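Local coordinates for protein ricin B-like lectin (Macrolepiota procera, PDB 4IZX) that binds beta-galactosides such as lactose through a pocket of its ricin B-type beta-trefoil fold, at residues Ser38-Gln43 and Arg56-Gly61; Thr19-Ser24 and Gln42-Asn47. All coordinates share one frame; numbering follows the deposited sequence.

Contact 1: residues Ser38-Gln43 and Arg56-Gly61. With GAL (beta-D-galactopyranose), chain B.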
loop_
_atom_site.group_PDB
_atom_site.type_symbol
_atom_site.label_atom_id
_atom_site.label_comp_id
_atom_site.label_asym_id
_atom_site.label_seq_id
_atom_site.Cartn_x
_atom_site.Cartn_y
_atom_site.Cartn_z
ATOM N N SER A 38 -1.974 -5.650 -14.602
ATOM C CA SER A 38 -3.252 -4.913 -14.784
ATOM C C SER A 38 -4.448 -5.605 -14.160
ATOM O O SER A 38 -5.575 -5.264 -14.438
ATOM C CB SER A 38 -3.554 -4.579 -16.283
ATOM O OG SER A 38 -2.461 -3.850 -16.845
ATOM N N GLY A 39 -4.224 -6.553 -13.290
ATOM C CA GLY A 39 -5.316 -7.176 -12.567
ATOM C C GLY A 39 -6.052 -6.167 -11.711
ATOM O O GLY A 39 -5.433 -5.272 -11.136
ATOM N N LYS A 40 -7.353 -6.353 -11.512
ATOM C CA LYS A 40 -8.108 -5.430 -10.646
ATOM C C LYS A 40 -7.792 -5.611 -9.162
ATOM O O LYS A 40 -7.993 -4.711 -8.360
ATOM C CB LYS A 40 -9.604 -5.496 -10.867
ATOM C CG LYS A 40 -10.079 -4.611 -12.017
ATOM C CD LYS A 40 -9.587 -5.028 -13.388
ATOM C CE LYS A 40 -10.204 -4.144 -14.468
ATOM N NZ LYS A 40 -9.806 -4.591 -15.807
ATOM N N ASN A 41 -7.184 -6.757 -8.817
ATOM C CA ASN A 41 -6.626 -6.984 -7.494
ATOM C C ASN A 41 -5.303 -6.251 -7.276
ATOM O O ASN A 41 -4.739 -6.319 -6.186
ATOM C CB ASN A 41 -6.445 -8.481 -7.226
ATOM C CG ASN A 41 -5.418 -9.126 -8.136
ATOM O OD1 ASN A 41 -5.435 -8.918 -9.356
ATOM N ND2 ASN A 41 -4.494 -9.868 -7.559
ATOM N N GLN A 42 -4.832 -5.522 -8.291
ATOM C CA GLN A 42 -3.642 -4.692 -8.245
ATOM C C GLN A 42 -4.019 -3.210 -8.399
ATOM O O GLN A 42 -3.144 -2.380 -8.640
ATOM C CB GLN A 42 -2.681 -5.117 -9.308
ATOM C CG GLN A 42 -2.359 -6.596 -9.279
ATOM C CD GLN A 42 -1.288 -6.972 -10.267
ATOM O OE1 GLN A 42 -1.360 -6.607 -11.438
ATOM N NE2 GLN A 42 -0.302 -7.722 -9.823
ATOM N N GLN A 43 -5.310 -2.882 -8.262
ATOM C CA GLN A 43 -5.839 -1.563 -8.416
ATOM C C GLN A 43 -6.604 -1.175 -7.175
ATOM O O GLN A 43 -7.373 -1.969 -6.633
ATOM C CB GLN A 43 -6.712 -1.487 -9.680
ATOM C CG GLN A 43 -5.941 -1.814 -10.945
ATOM C CD GLN A 43 -6.749 -1.747 -12.214
ATOM O OE1 GLN A 43 -6.559 -2.558 -13.153
ATOM N NE2 GLN A 43 -7.593 -0.764 -12.297
ATOM N N ARG A 56 -9.711 1.149 -1.555
ATOM C CA ARG A 56 -10.657 0.067 -1.782
ATOM C C ARG A 56 -10.238 -0.785 -2.967
ATOM O O ARG A 56 -9.967 -0.270 -4.051
ATOM C CB ARG A 56 -12.064 0.625 -2.008
ATOM C CG ARG A 56 -13.134 -0.440 -2.186
ATOM C CD ARG A 56 -14.409 0.149 -2.767
ATOM N NE ARG A 56 -15.578 -0.165 -1.951
ATOM C CZ ARG A 56 -16.543 -1.002 -2.320
ATOM N NH1 ARG A 56 -16.480 -1.611 -3.496
ATOM N NH2 ARG A 56 -17.570 -1.229 -1.513
ATOM N N SER A 57 -10.186 -2.094 -2.754
ATOM C CA SER A 57 -9.797 -3.005 -3.802
ATOM C C SER A 57 -10.790 -2.969 -4.946
ATOM O O SER A 57 -11.990 -3.192 -4.741
ATOM C CB SER A 57 -9.737 -4.412 -3.261
ATOM O OG SER A 57 -9.652 -5.360 -4.304
ATOM N N ALA A 58 -10.322 -2.709 -6.156
ATOM C CA ALA A 58 -11.185 -2.666 -7.318
ATOM C C ALA A 58 -11.785 -4.033 -7.629
ATOM O O ALA A 58 -12.833 -4.111 -8.248
ATOM C CB ALA A 58 -10.434 -2.101 -8.506
ATOM N N SER A 59 -11.134 -5.112 -7.264
ATOM C CA SER A 59 -11.652 -6.456 -7.505
ATOM C C SER A 59 -12.623 -6.929 -6.432
ATOM O O SER A 59 -13.657 -7.476 -6.756
ATOM C CB SER A 59 -10.526 -7.445 -7.652
ATOM O OG SER A 59 -9.640 -7.379 -6.564
ATOM N N SER A 60 -12.271 -6.761 -5.163
ATOM C CA SER A 60 -13.039 -7.377 -4.094
ATOM C C SER A 60 -13.992 -6.441 -3.374
ATOM O O SER A 60 -14.914 -6.915 -2.698
ATOM C CB SER A 60 -12.119 -8.041 -3.083
ATOM O OG SER A 60 -11.522 -7.064 -2.294
ATOM N N GLY A 61 -13.670 -5.165 -3.355
ATOM C CA GLY A 61 -14.419 -4.203 -2.547
ATOM C C GLY A 61 -14.062 -4.168 -1.069
ATOM O O GLY A 61 -14.644 -3.373 -0.320
HETATM C C1 GAL B . -2.962 -14.676 -8.581
HETATM C C2 GAL B . -3.159 -13.237 -8.945
HETATM C C3 GAL B . -1.871 -12.452 -8.697
HETATM C C4 GAL B . -1.360 -12.710 -7.275
HETATM C C5 GAL B . -1.229 -14.204 -7.076
HETATM C C6 GAL B . -0.717 -14.580 -5.687
HETATM O O2 GAL B . -3.490 -13.147 -10.316
HETATM O O3 GAL B . -2.144 -11.068 -8.920
HETATM O O4 GAL B . -2.291 -12.187 -6.305
HETATM O O5 GAL B . -2.496 -14.837 -7.243
HETATM O O6 GAL B . -0.555 -16.009 -5.603
HETATM O O HOH W 1 -7.186 -4.544 -5.276
#
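The amide N of A58 donates a hydrogen bond to the carbonyl O of Q43 at 3.1 Å and 173°, nearly straight at the hydrogen, and this backbone bond carries the pairing on past the end of strand 53-57, where the chain turns off into the loop 58-61. The same oxygen takes a second hydrogen bond from water 1, 2.9 Å from Q43 O, and that water also hydrogen-bonds to S57 OG, so the hydroxyl is tied to the facing loop through solvent.

Apolar contact is slight. The methyl of A58 faces two carbonyl oxygens of the loop, K40 O and Q43 O, each 3.6 Å from its CB, and also meets CB of Q43. K40 contributes its CB, packed against CB of S59, while the bent remainder of its chain runs away from the contact. The hydroxyl of S59 sits between its own backbone N and carbonyl carbon (chi1 53°), which brings OG within 3.2 Å of CA of N41, a van der Waals approach.

Residues 38-43 lie in the loop between strands 31-34 and 44-48 of the beta-trefoil, with a short 3-10 turn at 40-41, and the following hairpin returns the chain to 56-61. There S57 OG accepts from the amide N of S60 at 3.1 Å, an ST motif that holds the start of the turn.

On the sugar side of the loop, ND2 of N41 donates to O3 of the bound galactose at 3.0 Å and 170°, and it also hydrogen-bonds to the carbonyl of L23. CG of N41 lies between the backbone N and the carbonyl carbon, and from there the amide leads away from 56-61 toward the sugar. D22, H37 and G25 hydrogen-bond the same galactose.

Contact 2: residues Thr19-Ser24 and Gln42-Asn47. With GAL (beta-D-galactopyranose), chain B.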
loop_
_atom_site.group_PDB
_atom_site.type_symbol
_atom_site.label_atom_id
_atom_site.label_comp_id
_atom_site.label_asym_id
_atom_site.label_seq_id
_atom_site.Cartn_x
_atom_site.Cartn_y
_atom_site.Cartn_z
ATOM N N THR A 19 7.679 -4.165 -8.038
ATOM C CA THR A 19 6.449 -4.886 -7.894
ATOM C C THR A 19 5.390 -3.972 -7.270
ATOM O O THR A 19 5.706 -2.925 -6.730
ATOM C CB THR A 19 6.685 -6.161 -7.086
ATOM O OG1 THR A 19 7.251 -5.781 -5.833
ATOM C CG2 THR A 19 7.620 -7.136 -7.832
ATOM N N VAL A 20 4.123 -4.369 -7.395
ATOM C CA VAL A 20 3.001 -3.557 -6.958
ATOM C C VAL A 20 2.272 -4.184 -5.787
ATOM O O VAL A 20 2.360 -5.404 -5.541
ATOM C CB VAL A 20 2.013 -3.267 -8.097
ATOM C CG1 VAL A 20 2.703 -2.608 -9.269
ATOM C CG2 VAL A 20 1.253 -4.508 -8.524
ATOM N N ILE A 21 1.497 -3.361 -5.084
ATOM C CA ILE A 21 0.630 -3.819 -4.010
ATOM C C ILE A 21 -0.533 -4.600 -4.604
ATOM O O ILE A 21 -1.328 -4.049 -5.397
ATOM C CB ILE A 21 0.137 -2.649 -3.139
ATOM C CG1 ILE A 21 1.331 -1.890 -2.551
ATOM C CG2 ILE A 21 -0.846 -3.123 -2.105
ATOM C CD1 ILE A 21 0.961 -0.838 -1.527
ATOM N N ASP A 22 -0.653 -5.856 -4.200
ATOM C CA ASP A 22 -1.530 -6.843 -4.823
ATOM C C ASP A 22 -2.302 -7.559 -3.716
ATOM O O ASP A 22 -1.748 -8.000 -2.721
ATOM C CB ASP A 22 -0.597 -7.750 -5.653
ATOM C CG ASP A 22 -1.240 -8.987 -6.282
ATOM O OD1 ASP A 22 -1.919 -9.735 -5.538
ATOM O OD2 ASP A 22 -0.969 -9.223 -7.497
ATOM N N LEU A 23 -3.622 -7.637 -3.898
ATOM C CA LEU A 23 -4.487 -8.424 -3.050
ATOM C C LEU A 23 -4.410 -9.860 -3.538
ATOM O O LEU A 23 -4.891 -10.211 -4.615
ATOM C CB LEU A 23 -5.909 -7.915 -3.086
ATOM C CG LEU A 23 -6.923 -8.724 -2.286
ATOM C CD1 LEU A 23 -6.509 -8.876 -0.844
ATOM C CD2 LEU A 23 -8.289 -8.099 -2.364
ATOM N N SER A 24 -3.745 -10.719 -2.772
ATOM C CA SER A 24 -3.417 -12.074 -3.207
ATOM C C SER A 24 -4.619 -12.815 -3.753
ATOM O O SER A 24 -5.649 -12.959 -3.066
ATOM C CB SER A 24 -2.875 -12.864 -2.020
ATOM O OG SER A 24 -2.649 -14.194 -2.425
ATOM N N GLN A 42 -4.832 -5.522 -8.291
ATOM C CA GLN A 42 -3.642 -4.692 -8.245
ATOM C C GLN A 42 -4.019 -3.210 -8.399
ATOM O O GLN A 42 -3.144 -2.380 -8.640
ATOM C CB GLN A 42 -2.681 -5.117 -9.308
ATOM C CG GLN A 42 -2.359 -6.596 -9.279
ATOM C CD GLN A 42 -1.288 -6.972 -10.267
ATOM O OE1 GLN A 42 -1.360 -6.607 -11.438
ATOM N NE2 GLN A 42 -0.302 -7.722 -9.823
ATOM N N GLN A 43 -5.310 -2.882 -8.262
ATOM C CA GLN A 43 -5.839 -1.563 -8.416
ATOM C C GLN A 43 -6.604 -1.175 -7.175
ATOM O O GLN A 43 -7.373 -1.969 -6.633
ATOM C CB GLN A 43 -6.712 -1.487 -9.680
ATOM C CG GLN A 43 -5.941 -1.814 -10.945
ATOM C CD GLN A 43 -6.749 -1.747 -12.214
ATOM O OE1 GLN A 43 -6.559 -2.558 -13.153
ATOM N NE2 GLN A 43 -7.593 -0.764 -12.297
ATOM N N TRP A 44 -6.462 0.083 -6.765
ATOM C CA TRP A 44 -6.934 0.586 -5.482
ATOM C C TRP A 44 -7.620 1.914 -5.695
ATOM O O TRP A 44 -7.018 2.862 -6.224
ATOM C CB TRP A 44 -5.744 0.729 -4.512
ATOM C CG TRP A 44 -5.075 -0.590 -4.278
ATOM C CD1 TRP A 44 -3.991 -1.074 -4.946
ATOM C CD2 TRP A 44 -5.500 -1.623 -3.369
ATOM N NE1 TRP A 44 -3.716 -2.346 -4.527
ATOM C CE2 TRP A 44 -4.625 -2.714 -3.560
ATOM C CE3 TRP A 44 -6.543 -1.752 -2.458
ATOM C CZ2 TRP A 44 -4.762 -3.900 -2.847
ATOM C CZ3 TRP A 44 -6.664 -2.920 -1.736
ATOM C CH2 TRP A 44 -5.796 -3.979 -1.946
ATOM N N THR A 45 -8.898 1.981 -5.331
ATOM C CA THR A 45 -9.708 3.168 -5.486
ATOM C C THR A 45 -9.569 3.990 -4.217
ATOM O O THR A 45 -9.859 3.547 -3.107
ATOM C CB THR A 45 -11.179 2.823 -5.781
ATOM O OG1 THR A 45 -11.290 1.913 -6.850
ATOM C CG2 THR A 45 -12.003 4.053 -5.941
ATOM N N PHE A 46 -9.009 5.197 -4.374
ATOM C CA PHE A 46 -8.733 6.069 -3.276
ATOM C C PHE A 46 -9.974 6.886 -2.927
ATOM O O PHE A 46 -10.662 7.388 -3.815
ATOM C CB PHE A 46 -7.594 7.027 -3.634
ATOM C CG PHE A 46 -6.209 6.446 -3.579
ATOM C CD1 PHE A 46 -5.883 5.221 -4.162
ATOM C CD2 PHE A 46 -5.199 7.157 -2.962
ATOM C CE1 PHE A 46 -4.591 4.713 -4.102
ATOM C CE2 PHE A 46 -3.902 6.663 -2.933
ATOM C CZ PHE A 46 -3.608 5.416 -3.475
ATOM N N ASN A 47 -10.180 7.125 -1.637
ATOM C CA ASN A 47 -11.206 8.027 -1.135
ATOM C C ASN A 47 -10.584 8.908 -0.063
ATOM O O ASN A 47 -9.956 8.393 0.871
ATOM C CB ASN A 47 -12.425 7.292 -0.554
ATOM C CG ASN A 47 -13.540 8.228 -0.144
ATOM O OD1 ASN A 47 -13.911 9.102 -0.908
ATOM N ND2 ASN A 47 -14.073 8.045 1.057
HETATM C C1 GAL B . -2.962 -14.676 -8.581
HETATM C C2 GAL B . -3.159 -13.237 -8.945
HETATM C C3 GAL B . -1.871 -12.452 -8.697
HETATM C C4 GAL B . -1.360 -12.710 -7.275
HETATM C C5 GAL B . -1.229 -14.204 -7.076
HETATM C C6 GAL B . -0.717 -14.580 -5.687
HETATM O O2 GAL B . -3.490 -13.147 -10.316
HETATM O O3 GAL B . -2.144 -11.068 -8.920
HETATM O O4 GAL B . -2.291 -12.187 -6.305
HETATM O O5 GAL B . -2.496 -14.837 -7.243
HETATM O O6 GAL B . -0.555 -16.009 -5.603
HETATM O O HOH W 2 -1.114 -1.691 -6.933
#
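The side-chain amide of Q42 donates a hydrogen bond to the carboxylate of D22, with NE2 at 2.8 Å from D22 OD2 and the bond bent at the hydrogen. This donor arrives on the anti side of OD2, and the carboxylate and amide planes stand 88° apart. The same carboxylate hydrogen-bonds the galactose through both oxygens: O4 of the sugar donates to OD1 and O3 donates to OD2, each at 2.6 Å. A chain extended beyond CG carries the Q42 amide to D22, and hydrogen bonds to P35 and H37 fix it as a second-shell support.

At I21, the residue before D22, the carbonyl O accepts from W44 NE1 at 3.1 Å, nearly straight (174°). The acceptor lies in the ring plane, but the donor stands well above the carbonyl plane. Water 2 donates to I21 O as well, and to Q42 O at 2.7 Å.

Packing spreads from these bonds. CG2 of I21 lies 4.1 Å from CZ2 of W44, while CB of L23 meets CH2 on the benzo ring; CG2 of V20 rests against the Q42 amide.

Strands 20-23 and 44-47 belong to different sheets and run at 101° with axes 10.7 Å apart, so the join is made by side chains reaching side chains or backbone. An aspartate gripping O3 and O4 of galactose is characteristic of the sugar site of ricin B-type beta-trefoil lectins.

Contact 1 lies at the surface and contact 2 is buried, yet their centres are only about 6 Å apart. They share Q42 and Q43, where the loop 38-43 runs into strand 44-48, and both reach the sheet in which strands 44-48 and 53-57 are neighbours. Contact 1 joins the loop 38-43 to residues 56-61 through a main-chain hydrogen bond, serine hydroxyls and water, with few apolar contacts; contact 2 combines an indole, aliphatic side chains and a carboxylate. A probable backbone hydrogen bond from L23 N to N41 O, 2.9 Å, ties them directly. Both touch the galactose, contact 1 with an amide donor and contact 2 with a carboxylate acceptor.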